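Long-range contacts in gigastasin (Haementeria ghilianii, PDB 5UBM), which probably inhibits a trypsin-like serine protease, as other antistasin-family proteins of leeches do, through a reactive loop held rigid by disulfide bridges: residues C[50-55]-C[87-92]; C[29-34]-C[60-65]; C[79-84]-C[98-103]; C[105-110]-C[118-123]. All blocks are in the same frame, centred on the assembly; numbering follows the deposited sequence.

Interaction 1 (C[50-55]-C[87-92])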
loop_
_atom_site.group_PDB
_atom_site.type_symbol
_atom_site.label_atom_id
_atom_site.label_comp_id
_atom_site.label_asym_id
_atom_site.label_seq_id
_atom_site.Cartn_x
_atom_site.Cartn_y
_atom_site.Cartn_z
ATOM N N CYS C 50 -22.318 27.329 4.482
ATOM C CA CYS C 50 -21.741 26.825 3.245
ATOM C C CYS C 50 -20.281 27.236 3.134
ATOM O O CYS C 50 -19.919 28.361 3.479
ATOM C CB CYS C 50 -22.539 27.319 2.038
ATOM S SG CYS C 50 -24.232 26.677 1.987
ATOM N N GLY C 51 -19.452 26.309 2.660
ATOM C CA GLY C 51 -18.019 26.517 2.558
ATOM C C GLY C 51 -17.638 27.799 1.848
ATOM O O GLY C 51 -16.845 28.592 2.358
ATOM N N ARG C 52 -18.209 28.007 0.668
ATOM C CA ARG C 52 -17.940 29.222 -0.090
ATOM C C ARG C 52 -19.228 29.996 -0.355
ATOM O O ARG C 52 -19.194 31.151 -0.776
ATOM C CB ARG C 52 -17.222 28.884 -1.399
ATOM C CG ARG C 52 -15.809 28.347 -1.183
ATOM C CD ARG C 52 -15.076 28.084 -2.493
ATOM N NE ARG C 52 -14.862 29.301 -3.268
ATOM C CZ ARG C 52 -13.824 30.114 -3.108
ATOM N NH1 ARG C 52 -12.904 29.847 -2.193
ATOM N NH2 ARG C 52 -13.707 31.196 -3.865
ATOM N N GLY C 53 -20.359 29.350 -0.094
ATOM C CA GLY C 53 -21.656 29.992 -0.212
ATOM C C GLY C 53 -22.055 30.352 -1.629
ATOM O O GLY C 53 -21.366 30.009 -2.590
ATOM N N CYS C 54 -23.182 31.045 -1.752
ATOM C CA CYS C 54 -23.686 31.493 -3.043
ATOM C C CYS C 54 -23.935 32.995 -3.027
ATOM O O CYS C 54 -24.209 33.569 -1.974
ATOM C CB CYS C 54 -24.975 30.757 -3.407
ATOM S SG CYS C 54 -24.760 29.005 -3.754
ATOM N N PRO C 55 -23.838 33.639 -4.199
ATOM C CA PRO C 55 -24.113 35.077 -4.285
ATOM C C PRO C 55 -25.601 35.390 -4.126
ATOM O O PRO C 55 -26.430 34.535 -4.433
ATOM C CB PRO C 55 -23.625 35.442 -5.691
ATOM C CG PRO C 55 -23.746 34.175 -6.465
ATOM C CD PRO C 55 -23.421 33.075 -5.495
ATOM N N PHE C 87 -11.986 25.129 -4.051
ATOM C CA PHE C 87 -12.209 25.016 -5.487
ATOM C C PHE C 87 -12.362 26.396 -6.117
ATOM O O PHE C 87 -12.947 27.305 -5.520
ATOM C CB PHE C 87 -13.444 24.161 -5.776
ATOM C CG PHE C 87 -13.192 22.682 -5.697
ATOM C CD1 PHE C 87 -13.048 22.051 -4.468
ATOM C CD2 PHE C 87 -13.114 21.917 -6.849
ATOM C CE1 PHE C 87 -12.820 20.687 -4.391
ATOM C CE2 PHE C 87 -12.891 20.549 -6.781
ATOM C CZ PHE C 87 -12.740 19.933 -5.551
ATOM N N LYS C 88 -11.817 26.553 -7.318
ATOM C CA LYS C 88 -11.998 27.783 -8.068
ATOM C C LYS C 88 -13.464 27.929 -8.442
ATOM O O LYS C 88 -14.036 27.050 -9.085
ATOM C CB LYS C 88 -11.121 27.792 -9.316
ATOM C CG LYS C 88 -11.250 29.061 -10.137
ATOM C CD LYS C 88 -10.177 29.143 -11.207
ATOM C CE LYS C 88 -10.195 30.499 -11.888
ATOM N NZ LYS C 88 -10.110 31.611 -10.898
ATOM N N THR C 89 -14.078 29.030 -8.027
ATOM C CA THR C 89 -15.500 29.232 -8.277
ATOM C C THR C 89 -15.753 30.436 -9.178
ATOM O O THR C 89 -15.044 31.438 -9.098
ATOM C CB THR C 89 -16.277 29.412 -6.961
ATOM O OG1 THR C 89 -15.812 30.585 -6.286
ATOM C CG2 THR C 89 -16.069 28.213 -6.061
ATOM N N ASP C 90 -16.764 30.335 -10.037
ATOM C CA ASP C 90 -17.094 31.431 -10.944
ATOM C C ASP C 90 -17.942 32.498 -10.251
ATOM O O ASP C 90 -18.143 32.461 -9.038
ATOM C CB ASP C 90 -17.814 30.910 -12.199
ATOM C CG ASP C 90 -19.154 30.236 -11.891
ATOM O OD1 ASP C 90 -19.597 30.231 -10.722
ATOM O OD2 ASP C 90 -19.776 29.714 -12.842
ATOM N N LYS C 91 -18.449 33.441 -11.033
ATOM C CA LYS C 91 -19.234 34.539 -10.486
ATOM C C LYS C 91 -20.639 34.074 -10.108
ATOM O O LYS C 91 -21.346 34.751 -9.362
ATOM C CB LYS C 91 -19.292 35.695 -11.485
ATOM C CG LYS C 91 -17.913 36.162 -11.934
ATOM C CD LYS C 91 -17.967 37.476 -12.697
ATOM C CE LYS C 91 -18.735 37.346 -14.003
ATOM N NZ LYS C 91 -18.807 38.651 -14.726
ATOM N N LYS C 92 -21.030 32.909 -10.619
ATOM C CA LYS C 92 -22.317 32.309 -10.282
ATOM C C LYS C 92 -22.252 31.602 -8.936
ATOM O O LYS C 92 -23.267 31.449 -8.255
ATOM C CB LYS C 92 -22.748 31.310 -11.356
ATOM C CG LYS C 92 -22.849 31.876 -12.754
ATOM C CD LYS C 92 -23.216 30.779 -13.741
ATOM C CE LYS C 92 -24.505 30.079 -13.328
ATOM N NZ LYS C 92 -24.864 28.964 -14.246
#
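Arg-52 and Thr-89 extend head-on toward each other and meet at the NE end of the guanidinium group. The Thr-89 methyl CG2 lies obliquely to that group, 3.2 Å from Arg-52 NE, while the hydroxyl beside it takes a weak hydrogen bond from NE (Arg-52 NE to Thr-89 OG1 3.4 Å, N-H...O angle 143°). Over one face of the guanidinium, near its rim, sits the carbonyl of Phe-87, with Arg-52 NE 3.6 Å from Phe-87 O. The arginine chain is extended as far as CD and then bends (chi3 63°), which swings its end across the start of strand 87-89. Its stronger partners are C-terminal: NH1 bonds to the backbone O of both Ala-106 and Gly-123, and NH2 to Asn-109 O, which also binds Thr-89 OG1. The arginine thus joins the loop of one disulfide-rich antistasin-type module, pinned by Cys-50–Cys-69 and Cys-54–Cys-71, to the next module and to the C-terminal part of the chain. A leucine in its place would probably leave the carbonyls of Ala-106 and Gly-123 without their shared donor and reduce the hold between these three parts. Farther along, the two segments run nearly the same way, their end-to-end directions 9° apart, and Pro-55 sets its CG and CD against a backbone carbonyl, with Pro-55 CD 3.2 Å and Pro-55 CG 3.3 Å from Lys-92 O. Asp-90 braces the turn bearing that carbonyl, its OD1 accepting a weak bond from Lys-92 N (3.0 Å) and a hydrogen bond from Cys-94 N.

Interaction 2 (C[29-34]-C[60-65])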
loop_
_atom_site.group_PDB
_atom_site.type_symbol
_atom_site.label_atom_id
_atom_site.label_comp_id
_atom_site.label_asym_id
_atom_site.label_seq_id
_atom_site.Cartn_x
_atom_site.Cartn_y
_atom_site.Cartn_z
ATOM N N CYS C 29 -34.375 11.098 7.366
ATOM C CA CYS C 29 -34.606 12.363 6.674
ATOM C C CYS C 29 -34.231 12.248 5.198
ATOM O O CYS C 29 -34.777 12.958 4.349
ATOM C CB CYS C 29 -33.814 13.490 7.337
ATOM S SG CYS C 29 -33.813 13.424 9.144
ATOM N N GLY C 30 -33.292 11.355 4.901
ATOM C CA GLY C 30 -32.937 11.028 3.532
ATOM C C GLY C 30 -32.140 12.094 2.811
ATOM O O GLY C 30 -31.966 12.029 1.595
ATOM N N SER C 31 -31.651 13.080 3.554
ATOM C CA SER C 31 -30.873 14.158 2.960
ATOM C C SER C 31 -29.981 14.809 4.003
ATOM O O SER C 31 -30.390 14.977 5.151
ATOM C CB SER C 31 -31.794 15.202 2.330
ATOM O OG SER C 31 -31.046 16.276 1.787
ATOM N N TRP C 32 -28.766 15.175 3.605
ATOM C CA TRP C 32 -27.836 15.822 4.526
ATOM C C TRP C 32 -28.156 17.305 4.678
ATOM O O TRP C 32 -27.537 18.004 5.480
ATOM C CB TRP C 32 -26.390 15.635 4.063
ATOM C CG TRP C 32 -25.921 14.217 4.158
ATOM C CD1 TRP C 32 -25.634 13.375 3.121
ATOM C CD2 TRP C 32 -25.711 13.464 5.357
ATOM N NE1 TRP C 32 -25.252 12.147 3.603
ATOM C CE2 TRP C 32 -25.288 12.176 4.971
ATOM C CE3 TRP C 32 -25.833 13.753 6.718
ATOM C CZ2 TRP C 32 -24.986 11.178 5.901
ATOM C CZ3 TRP C 32 -25.535 12.763 7.638
ATOM C CH2 TRP C 32 -25.113 11.492 7.225
ATOM N N ASP C 33 -29.130 17.778 3.908
ATOM C CA ASP C 33 -29.620 19.145 4.043
ATOM C C ASP C 33 -30.625 19.253 5.187
ATOM O O ASP C 33 -31.177 20.322 5.430
ATOM C CB ASP C 33 -30.262 19.615 2.739
ATOM C CG ASP C 33 -29.293 19.604 1.577
ATOM O OD1 ASP C 33 -28.106 19.935 1.792
ATOM O OD2 ASP C 33 -29.718 19.262 0.453
ATOM N N LEU C 34 -30.857 18.139 5.879
ATOM C CA LEU C 34 -31.843 18.079 6.955
ATOM C C LEU C 34 -31.226 17.593 8.269
ATOM O O LEU C 34 -30.165 16.970 8.273
ATOM C CB LEU C 34 -33.012 17.169 6.556
ATOM C CG LEU C 34 -34.087 17.700 5.598
ATOM C CD1 LEU C 34 -33.576 17.830 4.173
ATOM C CD2 LEU C 34 -35.320 16.812 5.630
ATOM N N GLN C 60 -29.814 26.896 -4.291
ATOM C CA GLN C 60 -30.824 25.930 -4.696
ATOM C C GLN C 60 -31.596 25.453 -3.475
ATOM O O GLN C 60 -31.148 25.638 -2.343
ATOM C CB GLN C 60 -30.193 24.739 -5.411
ATOM C CG GLN C 60 -29.445 25.091 -6.679
ATOM C CD GLN C 60 -28.940 23.859 -7.402
ATOM O OE1 GLN C 60 -29.487 22.766 -7.241
ATOM N NE2 GLN C 60 -27.887 24.026 -8.198
ATOM N N ARG C 61 -32.754 24.842 -3.704
ATOM C CA ARG C 61 -33.529 24.248 -2.618
ATOM C C ARG C 61 -34.194 22.944 -3.047
ATOM O O ARG C 61 -34.549 22.767 -4.211
ATOM C CB ARG C 61 -34.571 25.242 -2.099
ATOM C CG ARG C 61 -33.951 26.363 -1.279
ATOM C CD ARG C 61 -34.923 27.474 -0.934
ATOM N NE ARG C 61 -34.198 28.650 -0.460
ATOM C CZ ARG C 61 -33.744 28.801 0.781
ATOM N NH1 ARG C 61 -33.947 27.853 1.684
ATOM N NH2 ARG C 61 -33.087 29.903 1.119
ATOM N N ASP C 62 -34.354 22.032 -2.095
ATOM C CA ASP C 62 -34.864 20.696 -2.389
ATOM C C ASP C 62 -36.388 20.621 -2.397
ATOM O O ASP C 62 -37.073 21.643 -2.386
ATOM C CB ASP C 62 -34.302 19.689 -1.384
ATOM C CG ASP C 62 -34.349 20.201 0.042
ATOM O OD1 ASP C 62 -35.179 21.092 0.329
ATOM O OD2 ASP C 62 -33.554 19.712 0.876
ATOM N N LYS C 63 -36.900 19.393 -2.410
ATOM C CA LYS C 63 -38.337 19.123 -2.457
ATOM C C LYS C 63 -39.083 19.779 -1.300
ATOM O O LYS C 63 -40.269 20.091 -1.408
ATOM C CB LYS C 63 -38.588 17.613 -2.436
ATOM C CG LYS C 63 -37.755 16.823 -3.430
ATOM C CD LYS C 63 -37.392 15.453 -2.876
ATOM C CE LYS C 63 -38.630 14.647 -2.531
ATOM N NZ LYS C 63 -39.477 14.394 -3.728
ATOM N N TYR C 64 -38.376 19.976 -0.193
ATOM C CA TYR C 64 -38.955 20.560 1.008
ATOM C C TYR C 64 -38.657 22.056 1.073
ATOM O O TYR C 64 -39.144 22.761 1.956
ATOM C CB TYR C 64 -38.420 19.853 2.255
ATOM C CG TYR C 64 -38.327 18.346 2.122
ATOM C CD1 TYR C 64 -39.391 17.527 2.481
ATOM C CD2 TYR C 64 -37.171 17.741 1.638
ATOM C CE1 TYR C 64 -39.308 16.151 2.359
ATOM C CE2 TYR C 64 -37.080 16.369 1.512
ATOM C CZ TYR C 64 -38.150 15.579 1.875
ATOM O OH TYR C 64 -38.061 14.212 1.753
ATOM N N GLY C 65 -37.846 22.532 0.133
ATOM C CA GLY C 65 -37.509 23.940 0.060
ATOM C C GLY C 65 -36.396 24.342 1.007
ATOM O O GLY C 65 -36.247 25.520 1.333
#
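Two type I beta turns face each other here, Ser-31 to Leu-34 and Asp-62 to Gly-65, with Asp-33 and Leu-34 of the first packed against Asp-62 and Tyr-64 of the second. Asp-62 reaches across with one carboxylate oxygen, OD2, which lies 3.8 Å from both Asp-33 CB and Leu-34 CD1. Its CG stands between the backbone N and the carbonyl carbon (chi1 44°), and this folds the other oxygen back over its own turn: Asp-62 OD1 accepts a weak bond from Tyr-64 N (3.4 Å) and a hydrogen bond from Cys-66 N. The two acids run antiparallel alongside each other, their carboxylate planes 56° apart, and Asp-33 OD2 comes to 3.9 Å from Asp-62 OD2. Lys-68 of strand 67-68 touches both and probably offsets part of their mutual repulsion. Beside this polar patch the contact is apolar. Leu-34 presents its branched end to the Tyr-64 ring, CD2 over one face, and the shortest approach between the two side chains is Leu-34 CD1 to Tyr-64 CD2 at 4.4 Å. Leu-20 and Pro-21, from the N-terminal part of the chain, also touch this tyrosine. Each turn is closed by its own backbone bond, Leu-34 N to Ser-31 O at 3.3 Å and Gly-65 N to Asp-62 O at 2.8 Å. In the first, Ser-31 OG also accepts from Asp-33 N in a nearly straight bond, so that the same residue opens both an ST turn and a type I turn.

Interaction 3 (C[79-84]-C[98-103])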
loop_
_atom_site.group_PDB
_atom_site.type_symbol
_atom_site.label_atom_id
_atom_site.label_comp_id
_atom_site.label_asym_id
_atom_site.label_seq_id
_atom_site.Cartn_x
_atom_site.Cartn_y
_atom_site.Cartn_z
ATOM N N CYS C 79 -14.336 16.321 -9.026
ATOM C CA CYS C 79 -13.370 15.395 -8.456
ATOM C C CYS C 79 -13.381 15.586 -6.943
ATOM O O CYS C 79 -13.695 16.672 -6.458
ATOM C CB CYS C 79 -11.972 15.634 -9.027
ATOM S SG CYS C 79 -11.222 17.206 -8.523
ATOM N N ARG C 80 -13.043 14.539 -6.195
ATOM C CA ARG C 80 -13.141 14.601 -4.743
ATOM C C ARG C 80 -11.788 14.898 -4.105
ATOM O O ARG C 80 -11.373 14.284 -3.120
ATOM C CB ARG C 80 -13.765 13.313 -4.220
ATOM C CG ARG C 80 -15.157 13.153 -4.802
ATOM C CD ARG C 80 -15.974 12.006 -4.257
ATOM N NE ARG C 80 -17.334 12.140 -4.772
ATOM C CZ ARG C 80 -18.339 11.313 -4.509
ATOM N NH1 ARG C 80 -18.161 10.255 -3.728
ATOM N NH2 ARG C 80 -19.529 11.557 -5.034
ATOM N N LEU C 81 -11.129 15.890 -4.685
ATOM C CA LEU C 81 -9.839 16.376 -4.231
ATOM C C LEU C 81 -10.007 17.510 -3.222
ATOM O O LEU C 81 -10.833 18.405 -3.417
ATOM C CB LEU C 81 -9.032 16.853 -5.431
ATOM C CG LEU C 81 -7.590 17.270 -5.218
ATOM C CD1 LEU C 81 -6.749 16.032 -4.963
ATOM C CD2 LEU C 81 -7.100 18.036 -6.440
ATOM N N GLY C 82 -9.226 17.476 -2.146
ATOM C CA GLY C 82 -9.252 18.550 -1.167
ATOM C C GLY C 82 -8.329 19.712 -1.514
ATOM O O GLY C 82 -7.139 19.682 -1.198
ATOM N N CYS C 83 -8.878 20.734 -2.167
ATOM C CA CYS C 83 -8.112 21.926 -2.545
ATOM C C CYS C 83 -7.695 22.755 -1.338
ATOM O O CYS C 83 -8.533 23.147 -0.523
ATOM C CB CYS C 83 -8.919 22.809 -3.505
ATOM S SG CYS C 83 -9.160 22.143 -5.177
ATOM N N THR C 84 -6.400 23.033 -1.242
ATOM C CA THR C 84 -5.858 23.833 -0.147
ATOM C C THR C 84 -6.529 25.204 -0.041
ATOM O O THR C 84 -6.857 25.657 1.053
ATOM C CB THR C 84 -4.339 24.034 -0.307
ATOM O OG1 THR C 84 -3.717 22.780 -0.614
ATOM C CG2 THR C 84 -3.743 24.593 0.969
ATOM N N CYS C 98 -12.580 20.228 -11.371
ATOM C CA CYS C 98 -11.333 19.807 -10.753
ATOM C C CYS C 98 -10.233 20.835 -10.972
ATOM O O CYS C 98 -9.177 20.528 -11.525
ATOM C CB CYS C 98 -10.894 18.448 -11.292
ATOM S SG CYS C 98 -9.945 17.495 -10.094
ATOM N N THR C 99 -10.502 22.060 -10.543
ATOM C CA THR C 99 -9.516 23.126 -10.585
ATOM C C THR C 99 -9.430 23.772 -9.214
ATOM O O THR C 99 -10.446 24.152 -8.633
ATOM C CB THR C 99 -9.870 24.177 -11.638
ATOM O OG1 THR C 99 -9.824 23.577 -12.940
ATOM C CG2 THR C 99 -8.892 25.345 -11.576
ATOM N N CYS C 100 -8.221 23.873 -8.682
ATOM C CA CYS C 100 -8.039 24.469 -7.369
ATOM C C CYS C 100 -7.762 25.950 -7.497
ATOM O O CYS C 100 -7.243 26.396 -8.513
ATOM C CB CYS C 100 -6.899 23.783 -6.617
ATOM S SG CYS C 100 -7.309 22.135 -6.019
ATOM N N ASN C 101 -8.131 26.710 -6.472
ATOM C CA ASN C 101 -7.720 28.101 -6.369
ATOM C C ASN C 101 -6.220 28.202 -6.145
ATOM O O ASN C 101 -5.602 27.277 -5.619
ATOM C CB ASN C 101 -8.455 28.800 -5.221
ATOM C CG ASN C 101 -9.834 29.291 -5.617
ATOM O OD1 ASN C 101 -10.008 29.915 -6.660
ATOM N ND2 ASN C 101 -10.822 29.009 -4.778
ATOM N N THR C 102 -5.630 29.323 -6.550
ATOM C CA THR C 102 -4.293 29.661 -6.083
ATOM C C THR C 102 -4.458 30.463 -4.802
ATOM O O THR C 102 -5.577 30.827 -4.437
ATOM C CB THR C 102 -3.484 30.473 -7.117
ATOM O OG1 THR C 102 -4.217 31.643 -7.497
ATOM C CG2 THR C 102 -3.202 29.638 -8.351
ATOM N N LYS C 103 -3.349 30.751 -4.129
ATOM C CA LYS C 103 -3.374 31.564 -2.919
ATOM C C LYS C 103 -4.039 32.924 -3.171
ATOM O O LYS C 103 -4.494 33.590 -2.238
ATOM C CB LYS C 103 -1.949 31.755 -2.398
ATOM C CG LYS C 103 -1.841 32.469 -1.064
ATOM C CD LYS C 103 -0.391 32.563 -0.607
ATOM C CE LYS C 103 -0.274 33.262 0.737
ATOM N NZ LYS C 103 1.143 33.342 1.196
#
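Cys-83 SG lies 4.2 Å from Thr-99 O, the one flat peptide group to meet the other segment here; otherwise the two segments are joined mainly by the disulfides Cys-79–Cys-98 and Cys-83–Cys-100. Both bridges have an SG–SG bond of 2.0 Å, but they twist in opposite senses: the Cys-79–Cys-98 disulfide is right-handed (chi3 91°), whereas Cys-83–Cys-100 is left-handed (chi3 -81°). At Cys-79 the sulfur stands between the backbone N and the carbonyl carbon (chi1 68°), and from there it meets Cys-98, whose CB–SG bond extends away from its own backbone N. Leu-81 fills in between the bridges, its CD2 lying against the second at 4.1 Å from Cys-100 SG. The alternation is simple: Cys-79, Leu-81 and Cys-83 point toward the 98-103 segment, while Arg-80 points away from it. That arginine makes a salt bridge to an acidic side chain of another protein chain, and Cys-79 pairs with an antiparallel strand of that chain, an arrangement consistent with a protease-binding loop that presents Arg-80 between rigid disulfide anchors. Within the chain, strand 99-100 follows a corner at Cys-98 and lies along strand 87-89, Thr-99 bonding through its backbone to Lys-88, while Cys-79, at the end of strand 78-79, is backbone hydrogen-bonded to Phe-97 and packs on Phe-87.

Interaction 4 (C[105-110]-C[118-123])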
loop_
_atom_site.group_PDB
_atom_site.type_symbol
_atom_site.label_atom_id
_atom_site.label_comp_id
_atom_site.label_asym_id
_atom_site.label_seq_id
_atom_site.Cartn_x
_atom_site.Cartn_y
_atom_site.Cartn_z
ATOM N N THR C 105 -6.628 33.551 -5.613
ATOM C CA THR C 105 -8.050 33.470 -5.930
ATOM C C THR C 105 -8.800 32.708 -4.845
ATOM O O THR C 105 -9.971 32.358 -5.009
ATOM C CB THR C 105 -8.297 32.798 -7.303
ATOM O OG1 THR C 105 -7.936 31.410 -7.244
ATOM C CG2 THR C 105 -7.482 33.495 -8.380
ATOM N N ALA C 106 -8.110 32.468 -3.734
ATOM C CA ALA C 106 -8.672 31.741 -2.604
ATOM C C ALA C 106 -9.919 32.427 -2.064
ATOM O O ALA C 106 -10.885 31.768 -1.679
ATOM C CB ALA C 106 -7.635 31.600 -1.506
ATOM N N CYS C 107 -9.889 33.754 -2.044
ATOM C CA CYS C 107 -11.005 34.547 -1.545
ATOM C C CYS C 107 -11.726 35.279 -2.677
ATOM O O CYS C 107 -12.484 36.220 -2.441
ATOM C CB CYS C 107 -10.517 35.544 -0.491
ATOM S SG CYS C 107 -10.009 34.772 1.065
ATOM N N VAL C 108 -11.486 34.840 -3.907
ATOM C CA VAL C 108 -12.199 35.381 -5.055
ATOM C C VAL C 108 -13.436 34.534 -5.341
ATOM O O VAL C 108 -13.342 33.309 -5.444
ATOM C CB VAL C 108 -11.303 35.433 -6.302
ATOM C CG1 VAL C 108 -12.122 35.789 -7.529
ATOM C CG2 VAL C 108 -10.179 36.424 -6.092
ATOM N N ASN C 109 -14.584 35.200 -5.457
ATOM C CA ASN C 109 -15.877 34.540 -5.622
ATOM C C ASN C 109 -16.200 33.660 -4.424
ATOM O O ASN C 109 -16.208 32.434 -4.516
ATOM C CB ASN C 109 -15.918 33.719 -6.914
ATOM C CG ASN C 109 -15.932 34.590 -8.154
ATOM O OD1 ASN C 109 -16.717 35.532 -8.254
ATOM N ND2 ASN C 109 -15.054 34.286 -9.101
ATOM N N ILE C 110 -16.458 34.308 -3.295
ATOM C CA ILE C 110 -16.842 33.620 -2.073
ATOM C C ILE C 110 -17.816 34.521 -1.319
ATOM O O ILE C 110 -17.763 35.744 -1.451
ATOM C CB ILE C 110 -15.611 33.264 -1.199
ATOM C CG1 ILE C 110 -15.964 32.183 -0.176
ATOM C CG2 ILE C 110 -15.026 34.507 -0.531
ATOM C CD1 ILE C 110 -14.779 31.685 0.626
ATOM N N CYS C 118 -13.938 35.035 5.001
ATOM C CA CYS C 118 -13.095 34.199 4.159
ATOM C C CYS C 118 -11.687 34.089 4.732
ATOM O O CYS C 118 -11.015 35.094 4.959
ATOM C CB CYS C 118 -13.033 34.744 2.732
ATOM S SG CYS C 118 -11.754 33.955 1.717
ATOM N N ASN C 119 -11.254 32.859 4.979
ATOM C CA ASN C 119 -9.893 32.603 5.417
ATOM C C ASN C 119 -8.994 32.468 4.202
ATOM O O ASN C 119 -9.112 31.505 3.445
ATOM C CB ASN C 119 -9.829 31.340 6.278
ATOM C CG ASN C 119 -8.456 31.109 6.888
ATOM O OD1 ASN C 119 -7.463 31.708 6.477
ATOM N ND2 ASN C 119 -8.396 30.221 7.872
ATOM N N PRO C 120 -8.083 33.432 4.017
ATOM C CA PRO C 120 -7.185 33.456 2.857
ATOM C C PRO C 120 -6.251 32.249 2.793
ATOM O O PRO C 120 -5.671 31.996 1.739
ATOM C CB PRO C 120 -6.388 34.750 3.055
ATOM C CG PRO C 120 -6.479 35.032 4.516
ATOM C CD PRO C 120 -7.837 34.562 4.927
ATOM N N GLU C 121 -6.113 31.516 3.892
ATOM C CA GLU C 121 -5.226 30.360 3.912
ATOM C C GLU C 121 -5.932 29.059 3.532
ATOM O O GLU C 121 -5.273 28.050 3.277
ATOM C CB GLU C 121 -4.572 30.208 5.287
ATOM C CG GLU C 121 -3.244 30.939 5.420
ATOM C CD GLU C 121 -2.514 30.597 6.706
ATOM O OE1 GLU C 121 -2.599 31.386 7.673
ATOM O OE2 GLU C 121 -1.855 29.535 6.749
ATOM N N SER C 122 -7.263 29.077 3.482
ATOM C CA SER C 122 -8.013 27.865 3.158
ATOM C C SER C 122 -9.050 28.081 2.061
ATOM O O SER C 122 -9.581 27.118 1.509
ATOM C CB SER C 122 -8.703 27.312 4.406
ATOM O OG SER C 122 -9.756 28.161 4.832
ATOM N N GLY C 123 -9.332 29.341 1.748
ATOM C CA GLY C 123 -10.351 29.668 0.765
ATOM C C GLY C 123 -11.716 29.192 1.224
ATOM O O GLY C 123 -12.499 28.654 0.442
#
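Ile-110 lies along the Cys-107–Cys-118 disulfide and touches it with both of its branches. Its longer branch, CG1 to CD1, runs extended away from the backbone N (chi1 -162°), which carries CD1 past the bridge to 3.8 Å from Gly-123 O. This leaves CG2 in the crowded position between backbone N and carbonyl carbon, where it packs 3.8 Å from Cys-118 CB. Were Ile-110 replaced by an alanine, both branches would go and a gap would probably open on this side of the disulfide. The bridge is a left-handed one (chi3 -88°), reached by different routes: Cys-118 sends its SG away from its own backbone N (chi1 169°), while the SG of Cys-107 lies beside its N. Cys-107 SG also rests against Pro-120, 3.6 Å from Pro-120 CA. Ala-106 completes the contact: Ala-106 O lies 3.3 Å from Gly-123 CA, a close approach at a residue whose positive phi favours glycine. The turn leading to that glycine is shaped by Asn-119, whose OD1 accepts from Glu-121 N (2.9 Å) in an Asx turn and whose O accepts from both Ser-122 N and Gly-123 N. The segment 118-123 ends strand 117-119 and bends round toward its antiparallel mate 124-126, where Glu-126 binds the side chains of Asn-119 and Ser-122; the 105-110 loop, entered after strand 99-100, is bridged to the base of this bend.

Overall arrangement
From the N terminus, the 29-34 turn opens first and the 50-55 loop follows before 60-65 closes interaction 2, so interactions 1 and 2 cross along the chain, though their nearest atoms stay about 6 Å apart. Interaction 1 closes at 87-92, after 79-84 has opened interaction 3, and these two cross as well, touching where strand 87-89 bonds to strand 99-100. Interaction 4 closes a short loop after both, its centre about 10 Å from that of interaction 1. Interaction 2 ties the N-terminal part to the first module, interaction 1 joins that module to the second, interaction 3 staples the second internally, and Arg-52 reaches into interaction 4, in the C-terminal part.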